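Local coordinates for protein beta-glycosidase (Bacteroides caccae, PDB 6T2R) that cleaves mucin O-glycans as an endo-acting family 16 glycoside hydrolase, a step that initiates mucin breakdown by the human gut microbiota, at residues L116-P130 and G141-D153. Residues are numbered along the deposited sequence; the frame is centred on the assembly and turned at random.
Sequences LHGAKGAWPAIWTLP and GGEVDIMERLNHD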
ATOM      1  N   LEU A 116      -1.372  -6.027 -12.171  1.00 30.33           N
ATOM      2  CA  LEU A 116       0.112  -5.983 -12.125  1.00 32.25           C
ATOM      3  C   LEU A 116       0.667  -6.641 -13.380  1.00 32.78           C
ATOM      4  O   LEU A 116      -0.088  -7.424 -13.977  1.00 31.86           O
ATOM      5  CB  LEU A 116       0.596  -6.718 -10.866  1.00 29.92           C
ATOM      6  CG  LEU A 116      -0.005  -6.219  -9.553  1.00 29.89           C
ATOM      7  CD1 LEU A 116       0.594  -6.925  -8.353  1.00 29.38           C
ATOM      8  CD2 LEU A 116       0.168  -4.706  -9.404  1.00 30.56           C
ATOM      9  N   HIS A 117       1.952  -6.379 -13.659  1.00 32.95           N
ATOM     10  CA  HIS A 117       2.731  -6.892 -14.819  1.00 30.28           C
ATOM     11  C   HIS A 117       4.108  -7.378 -14.344  1.00 31.82           C
ATOM     12  O   HIS A 117       4.825  -6.581 -13.748  1.00 31.24           O
ATOM     13  CB  HIS A 117       2.815  -5.819 -15.915  1.00 30.09           C
ATOM     14  CG  HIS A 117       1.473  -5.362 -16.386  1.00 29.67           C
ATOM     15  ND1 HIS A 117       0.812  -5.975 -17.445  1.00 30.08           N
ATOM     16  CD2 HIS A 117       0.641  -4.410 -15.912  1.00 28.30           C
ATOM     17  CE1 HIS A 117      -0.380  -5.428 -17.587  1.00 31.65           C
ATOM     18  NE2 HIS A 117      -0.513  -4.449 -16.661  1.00 30.87           N
ATOM     19  N   GLY A 118       4.446  -8.654 -14.589  1.00 33.18           N
ATOM     20  CA  GLY A 118       5.749  -9.255 -14.262  1.00 34.56           C
ATOM     21  C   GLY A 118       6.900  -8.460 -14.859  1.00 35.02           C
ATOM     22  O   GLY A 118       6.769  -7.985 -15.972  1.00 31.85           O
ATOM     23  N   ALA A 119       7.983  -8.317 -14.099  1.00 36.30           N
ATOM     24  CA  ALA A 119       9.269  -7.702 -14.474  1.00 36.70           C
ATOM     25  C   ALA A 119      10.286  -8.063 -13.390  1.00 36.56           C
ATOM     26  O   ALA A 119       9.961  -7.926 -12.204  1.00 36.20           O
ATOM     27  CB  ALA A 119       9.139  -6.203 -14.592  1.00 40.36           C
ATOM     28  N   LYS A 120      11.456  -8.544 -13.788  1.00 37.74           N
ATOM     29  CA  LYS A 120      12.542  -8.903 -12.857  1.00 37.04           C
ATOM     30  C   LYS A 120      13.012  -7.610 -12.184  1.00 33.62           C
ATOM     31  O   LYS A 120      13.400  -6.645 -12.913  1.00 32.08           O
ATOM     32  CB  LYS A 120      13.673  -9.616 -13.598  1.00 40.09           C
ATOM     33  CG  LYS A 120      14.652 -10.342 -12.686  1.00 45.61           C
ATOM     34  CD  LYS A 120      16.034 -10.494 -13.289  1.00 54.80           C
ATOM     35  CE  LYS A 120      16.740 -11.783 -12.907  1.00 59.12           C
ATOM     36  NZ  LYS A 120      16.752 -11.981 -11.435  1.00 63.50           N
ATOM     37  N   GLY A 121      12.926  -7.575 -10.850  1.00 30.73           N
ATOM     38  CA  GLY A 121      13.318  -6.415 -10.028  1.00 32.49           C
ATOM     39  C   GLY A 121      12.171  -5.496  -9.687  1.00 30.04           C
ATOM     40  O   GLY A 121      12.375  -4.580  -8.889  1.00 30.37           O
ATOM     41  N   ALA A 122      10.981  -5.748 -10.218  1.00 32.47           N
ATOM     42  CA  ALA A 122       9.784  -4.960  -9.841  1.00 32.87           C
ATOM     43  C   ALA A 122       9.151  -5.527  -8.545  1.00 32.99           C
ATOM     44  O   ALA A 122       9.105  -6.777  -8.352  1.00 34.82           O
ATOM     45  CB  ALA A 122       8.823  -4.912 -11.002  1.00 30.49           C
ATOM     46  N   TRP A 123       8.699  -4.617  -7.675  1.00 30.68           N
ATOM     47  CA  TRP A 123       7.961  -4.923  -6.424  1.00 29.11           C
ATOM     48  C   TRP A 123       7.039  -3.756  -6.110  1.00 27.55           C
ATOM     49  O   TRP A 123       7.217  -3.032  -5.127  1.00 29.00           O
ATOM     50  CB  TRP A 123       8.919  -5.265  -5.279  1.00 27.86           C
ATOM     51  CG  TRP A 123       9.976  -4.261  -4.954  1.00 29.48           C
ATOM     52  CD1 TRP A 123      10.828  -3.637  -5.818  1.00 32.51           C
ATOM     53  CD2 TRP A 123      10.369  -3.841  -3.636  1.00 27.76           C
ATOM     54  NE1 TRP A 123      11.698  -2.839  -5.128  1.00 33.60           N
ATOM     55  CE2 TRP A 123      11.437  -2.937  -3.784  1.00 29.54           C
ATOM     56  CE3 TRP A 123       9.896  -4.104  -2.352  1.00 29.67           C
ATOM     57  CZ2 TRP A 123      12.037  -2.292  -2.704  1.00 27.00           C
ATOM     58  CZ3 TRP A 123      10.494  -3.468  -1.278  1.00 28.38           C
ATOM     59  CH2 TRP A 123      11.552  -2.578  -1.459  1.00 27.26           C
ATOM     60  N   PRO A 124       5.995  -3.566  -6.947  1.00 25.88           N
ATOM     61  CA  PRO A 124       4.935  -2.600  -6.649  1.00 25.86           C
ATOM     62  C   PRO A 124       4.259  -2.919  -5.306  1.00 23.72           C
ATOM     63  O   PRO A 124       4.129  -4.072  -4.999  1.00 20.45           O
ATOM     64  CB  PRO A 124       3.932  -2.804  -7.781  1.00 25.86           C
ATOM     65  CG  PRO A 124       4.187  -4.255  -8.181  1.00 24.93           C
ATOM     66  CD  PRO A 124       5.688  -4.373  -8.138  1.00 24.12           C
ATOM     67  N   ALA A 125       3.908  -1.888  -4.544  1.00 20.59           N
ATOM     68  CA  ALA A 125       3.361  -2.021  -3.183  1.00 22.25           C
ATOM     69  C   ALA A 125       2.118  -1.158  -3.012  1.00 23.00           C
ATOM     70  O   ALA A 125       1.987  -0.103  -3.675  1.00 22.49           O
ATOM     71  CB  ALA A 125       4.411  -1.668  -2.147  1.00 23.07           C
ATOM     72  N   ILE A 126       1.233  -1.595  -2.120  1.00 25.07           N
ATOM     73  CA  ILE A 126       0.072  -0.819  -1.596  1.00 22.12           C
ATOM     74  C   ILE A 126       0.175  -0.913  -0.078  1.00 23.40           C
ATOM     75  O   ILE A 126       0.211  -2.033   0.450  1.00 22.45           O
ATOM     76  CB  ILE A 126      -1.252  -1.407  -2.122  1.00 22.86           C
ATOM     77  CG1 ILE A 126      -1.292  -1.408  -3.652  1.00 21.08           C
ATOM     78  CG2 ILE A 126      -2.437  -0.686  -1.504  1.00 23.84           C
ATOM     79  CD1 ILE A 126      -2.399  -2.229  -4.293  1.00 21.76           C
ATOM     80  N   TRP A 127       0.220   0.207   0.622  1.00 23.76           N
ATOM     81  CA  TRP A 127       0.595   0.139   2.039  1.00 22.23           C
ATOM     82  C   TRP A 127       0.242   1.422   2.751  1.00 22.13           C
ATOM     83  O   TRP A 127      -0.048   2.436   2.064  1.00 23.97           O
ATOM     84  CB  TRP A 127       2.073  -0.227   2.137  1.00 23.26           C
ATOM     85  CG  TRP A 127       3.064   0.687   1.486  1.00 25.27           C
ATOM     86  CD1 TRP A 127       3.189   1.021   0.162  1.00 25.48           C
ATOM     87  CD2 TRP A 127       4.219   1.253   2.141  1.00 24.74           C
ATOM     88  NE1 TRP A 127       4.309   1.797  -0.031  1.00 23.51           N
ATOM     89  CE2 TRP A 127       4.948   1.959   1.162  1.00 22.66           C
ATOM     90  CE3 TRP A 127       4.680   1.244   3.470  1.00 25.30           C
ATOM     91  CZ2 TRP A 127       6.115   2.639   1.467  1.00 23.76           C
ATOM     92  CZ3 TRP A 127       5.839   1.924   3.779  1.00 24.31           C
ATOM     93  CH2 TRP A 127       6.539   2.603   2.780  1.00 27.41           C
ATOM     94  N   THR A 128       0.240   1.354   4.081  1.00 24.07           N
ATOM     95  CA  THR A 128      -0.094   2.493   4.947  1.00 24.14           C
ATOM     96  C   THR A 128       0.944   2.675   6.052  1.00 24.52           C
ATOM     97  O   THR A 128       1.557   1.705   6.501  1.00 23.60           O
ATOM     98  CB  THR A 128      -1.499   2.367   5.539  1.00 25.04           C
ATOM     99  OG1 THR A 128      -1.451   1.426   6.615  1.00 23.07           O
ATOM    100  CG2 THR A 128      -2.522   2.023   4.478  1.00 23.93           C
ATOM    101  N   LEU A 129       1.092   3.944   6.419  1.00 24.55           N
ATOM    102  CA  LEU A 129       1.975   4.510   7.458  1.00 24.30           C
ATOM    103  C   LEU A 129       1.126   5.442   8.313  1.00 24.62           C
ATOM    104  O   LEU A 129       0.057   5.845   7.884  1.00 23.93           O
ATOM    105  CB  LEU A 129       3.126   5.249   6.769  1.00 24.72           C
ATOM    106  CG  LEU A 129       4.181   4.337   6.142  1.00 24.15           C
ATOM    107  CD1 LEU A 129       5.251   5.168   5.496  1.00 23.57           C
ATOM    108  CD2 LEU A 129       4.769   3.378   7.173  1.00 23.00           C
ATOM    109  N   PRO A 130       1.558   5.776   9.548  1.00 24.94           N
ATOM    110  CA  PRO A 130       0.841   6.747  10.371  1.00 24.57           C
ATOM    111  C   PRO A 130       0.711   8.102   9.683  1.00 23.33           C
ATOM    112  O   PRO A 130       1.693   8.616   9.153  1.00 21.73           O
ATOM    113  CB  PRO A 130       1.674   6.843  11.661  1.00 28.97           C
ATOM    114  CG  PRO A 130       2.454   5.530  11.670  1.00 27.30           C
ATOM    115  CD  PRO A 130       2.736   5.223  10.217  1.00 24.22           C
ATOM    116  N   GLY A 141       5.772   3.326  15.029  1.00 22.52           N
ATOM    117  CA  GLY A 141       4.419   3.798  14.672  1.00 22.89           C
ATOM    118  C   GLY A 141       3.673   2.754  13.900  1.00 23.71           C
ATOM    119  O   GLY A 141       2.420   2.878  13.745  1.00 22.98           O
ATOM    120  N   GLY A 142       4.409   1.781  13.373  1.00 21.79           N
ATOM    121  CA  GLY A 142       3.810   0.676  12.610  1.00 22.77           C
ATOM    122  C   GLY A 142       3.833   0.912  11.106  1.00 24.26           C
ATOM    123  O   GLY A 142       3.936   2.078  10.650  1.00 25.02           O
ATOM    124  N   GLU A 143       3.685  -0.174  10.361  1.00 24.41           N
ATOM    125  CA  GLU A 143       3.582  -0.205   8.885  1.00 24.92           C
ATOM    126  C   GLU A 143       2.655  -1.371   8.525  1.00 25.49           C
ATOM    127  O   GLU A 143       2.748  -2.449   9.180  1.00 25.67           O
ATOM    128  CB  GLU A 143       4.962  -0.398   8.245  1.00 25.02           C
ATOM    129  CG  GLU A 143       4.953  -0.331   6.711  1.00 25.33           C
ATOM    130  CD  GLU A 143       6.225  -0.864   6.070  1.00 25.52           C
ATOM    131  OE1 GLU A 143       6.146  -1.541   5.052  1.00 23.59           O
ATOM    132  OE2 GLU A 143       7.295  -0.598   6.611  1.00 29.33           O
ATOM    133  N   VAL A 144       1.769  -1.147   7.556  1.00 24.02           N
ATOM    134  CA  VAL A 144       0.809  -2.159   7.063  1.00 23.86           C
ATOM    135  C   VAL A 144       0.996  -2.273   5.552  1.00 24.63           C
ATOM    136  O   VAL A 144       0.702  -1.327   4.829  1.00 23.19           O
ATOM    137  CB  VAL A 144      -0.624  -1.772   7.440  1.00 24.39           C
ATOM    138  CG1 VAL A 144      -1.640  -2.767   6.890  1.00 22.40           C
ATOM    139  CG2 VAL A 144      -0.773  -1.626   8.944  1.00 24.87           C
ATOM    140  N   ASP A 145       1.481  -3.416   5.112  1.00 25.05           N
ATOM    141  CA  ASP A 145       1.688  -3.725   3.677  1.00 27.30           C
ATOM    142  C   ASP A 145       0.439  -4.452   3.190  1.00 24.50           C
ATOM    143  O   ASP A 145       0.273  -5.630   3.505  1.00 23.96           O
ATOM    144  CB  ASP A 145       2.995  -4.511   3.538  1.00 28.21           C
ATOM    145  CG  ASP A 145       4.192  -3.712   4.030  1.00 28.98           C
ATOM    146  OD1 ASP A 145       4.085  -2.467   4.063  1.00 23.74           O
ATOM    147  OD2 ASP A 145       5.208  -4.329   4.378  1.00 27.71           O
ATOM    148  N   ILE A 146      -0.436  -3.768   2.473  1.00 25.16           N
ATOM    149  CA  ILE A 146      -1.673  -4.389   1.902  1.00 24.07           C
ATOM    150  C   ILE A 146      -1.302  -5.240   0.679  1.00 24.33           C
ATOM    151  O   ILE A 146      -1.960  -6.265   0.442  1.00 26.58           O
ATOM    152  CB  ILE A 146      -2.698  -3.296   1.577  1.00 23.86           C
ATOM    153  CG1 ILE A 146      -2.949  -2.412   2.804  1.00 24.11           C
ATOM    154  CG2 ILE A 146      -3.964  -3.920   1.022  1.00 23.92           C
ATOM    155  CD1 ILE A 146      -3.783  -1.160   2.586  1.00 23.85           C
ATOM    156  N   MET A 147      -0.249  -4.873  -0.064  1.00 26.20           N
ATOM    157  CA  MET A 147       0.219  -5.670  -1.231  1.00 22.16           C
ATOM    158  C   MET A 147       1.698  -5.384  -1.514  1.00 23.23           C
ATOM    159  O   MET A 147       2.087  -4.211  -1.579  1.00 21.18           O
ATOM    160  CB  MET A 147      -0.633  -5.309  -2.450  1.00 24.61           C
ATOM    161  CG  MET A 147      -0.487  -6.217  -3.647  1.00 26.06           C
ATOM    162  SD  MET A 147       1.033  -5.961  -4.576  1.00 26.81           S
ATOM    163  CE  MET A 147       0.750  -4.306  -5.223  1.00 29.89           C
ATOM    164  N   GLU A 148       2.478  -6.444  -1.698  1.00 25.40           N
ATOM    165  CA  GLU A 148       3.815  -6.438  -2.328  1.00 27.36           C
ATOM    166  C   GLU A 148       3.866  -7.600  -3.315  1.00 27.31           C
ATOM    167  O   GLU A 148       3.466  -8.677  -2.924  1.00 27.94           O
ATOM    168  CB  GLU A 148       4.834  -6.558  -1.217  1.00 32.57           C
ATOM    169  CG  GLU A 148       4.640  -5.451  -0.203  1.00 38.39           C
ATOM    170  CD  GLU A 148       5.858  -5.190   0.614  1.00 45.96           C
ATOM    171  OE1 GLU A 148       5.920  -5.773   1.741  1.00 57.06           O
ATOM    172  OE2 GLU A 148       6.725  -4.452   0.116  1.00 46.48           O
ATOM    173  N   ARG A 149       4.200  -7.344  -4.576  1.00 31.84           N
ATOM    174  CA  ARG A 149       4.351  -8.405  -5.608  1.00 33.00           C
ATOM    175  C   ARG A 149       5.761  -8.310  -6.221  1.00 31.14           C
ATOM    176  O   ARG A 149       6.093  -7.324  -6.920  1.00 29.93           O
ATOM    177  CB  ARG A 149       3.217  -8.334  -6.632  1.00 34.49           C
ATOM    178  CG  ARG A 149       2.920  -9.673  -7.298  1.00 37.76           C
ATOM    179  CD  ARG A 149       4.037 -10.205  -8.190  1.00 38.74           C
ATOM    180  NE  ARG A 149       4.067  -9.362  -9.361  1.00 38.10           N
ATOM    181  CZ  ARG A 149       3.413  -9.620 -10.494  1.00 38.82           C
ATOM    182  NH1 ARG A 149       2.770 -10.759 -10.668  1.00 36.44           N
ATOM    183  NH2 ARG A 149       3.418  -8.728 -11.465  1.00 37.23           N
ATOM    184  N   LEU A 150       6.538  -9.354  -5.979  1.00 31.27           N
ATOM    185  CA  LEU A 150       7.959  -9.490  -6.390  1.00 34.89           C
ATOM    186  C   LEU A 150       8.046 -10.098  -7.792  1.00 32.64           C
ATOM    187  O   LEU A 150       7.485 -11.198  -8.022  1.00 33.53           O
ATOM    188  CB  LEU A 150       8.662 -10.416  -5.389  1.00 34.46           C
ATOM    189  CG  LEU A 150       9.381  -9.751  -4.213  1.00 37.07           C
ATOM    190  CD1 LEU A 150       8.610  -8.563  -3.669  1.00 39.83           C
ATOM    191  CD2 LEU A 150       9.647 -10.755  -3.108  1.00 36.99           C
ATOM    192  N   ASN A 151       8.817  -9.463  -8.667  1.00 32.75           N
ATOM    193  CA  ASN A 151       9.303 -10.126  -9.900  1.00 31.68           C
ATOM    194  C   ASN A 151       8.083 -10.555 -10.722  1.00 32.60           C
ATOM    195  O   ASN A 151       7.246  -9.688 -11.032  1.00 29.07           O
ATOM    196  CB  ASN A 151      10.280 -11.254  -9.527  1.00 29.93           C
ATOM    197  CG  ASN A 151      11.528 -10.677  -8.897  1.00 32.69           C
ATOM    198  OD1 ASN A 151      12.196  -9.836  -9.506  1.00 32.87           O
ATOM    199  ND2 ASN A 151      11.826 -11.076  -7.670  1.00 28.14           N
ATOM    200  N   HIS A 152       8.018 -11.836 -11.088  1.00 36.28           N
ATOM    201  CA  HIS A 152       6.920 -12.454 -11.879  1.00 38.89           C
ATOM    202  C   HIS A 152       6.049 -13.336 -10.970  1.00 34.57           C
ATOM    203  O   HIS A 152       5.370 -14.170 -11.522  1.00 41.47           O
ATOM    204  CB  HIS A 152       7.515 -13.253 -13.072  1.00 39.88           C
ATOM    205  CG  HIS A 152       8.250 -12.406 -14.067  1.00 44.46           C
ATOM    206  ND1 HIS A 152       7.687 -12.033 -15.304  1.00 44.89           N
ATOM    207  CD2 HIS A 152       9.476 -11.826 -14.023  1.00 44.16           C
ATOM    208  CE1 HIS A 152       8.534 -11.261 -15.962  1.00 39.41           C
ATOM    209  NE2 HIS A 152       9.639 -11.119 -15.199  1.00 42.15           N
ATOM    210  N   ASP A 153       6.041 -13.172  -9.645  1.00 33.03           N
ATOM    211  CA  ASP A 153       5.355 -14.152  -8.751  1.00 32.46           C
ATOM    212  C   ASP A 153       3.851 -14.145  -9.049  1.00 31.85           C
ATOM    213  O   ASP A 153       3.302 -13.104  -9.365  1.00 35.21           O
ATOM    214  CB  ASP A 153       5.550 -13.862  -7.256  1.00 32.46           C
ATOM    215  CG  ASP A 153       6.981 -13.860  -6.726  1.00 33.81           C
ATOM    216  OD1 ASP A 153       7.872 -14.352  -7.410  1.00 33.66           O
ATOM    217  OD2 ASP A 153       7.185 -13.368  -5.595  1.00 29.97           O
TER
HETATM  218  O   HOH W   1       1.527  -9.931 -13.535  1.00 35.21           O
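A classic beta bulge sets Ile146 and Met147 opposite the single residue Ile126 in the antiparallel pairing of strand 125-130 with 143-145 and 147-148. The evidence is a one-residue register shift and a shared acceptor: Ile126 O takes Met147 N at 2.9 Å, on a lone pair, and Ile146 N by a weak, bent bond (123°). Glu143, Asp145 and Glu148 fit the ExDxxE signature of bulge-containing GH16 enzymes, a beta-jelly-roll family in whose relatives this motif carries the catalytic residues. The bulge returns Glu148 to the face of Asp145 and Trp127. There Glu143 crosses the Trp127 ring obliquely, Glu143 CG 3.6 Å from Trp127 CE3, while Glu143 OE2 accepts a hydrogen bond from Trp138 NE1. With CG between backbone N and carbonyl carbon (chi1 59°), Trp127 runs alongside Asp145, and Trp127 NE1 donates to Asp233 OD1. On the other face, Met147 curls beyond CB, its CE 3.9 Å from Ile126 CG1 and its SD 3.9 Å from Leu116 CD1. Arg149 CB passes Leu116 CD1 at 3.4 Å, the two side chains pointing opposite ways; Arg149 NH1 donates to Asp153 O and NH2 to a water that donates weakly to Leu116 O. Gly118 CA makes a CH-pi contact 3.9 Å from the His152 ring centroid. Asn151 joins the turn Ala119-Ala122 twice: its N reaches Ala122 O at 2.7 Å, and its OD1 accepts Gly121 N at 2.7 Å, nearly straight (172°).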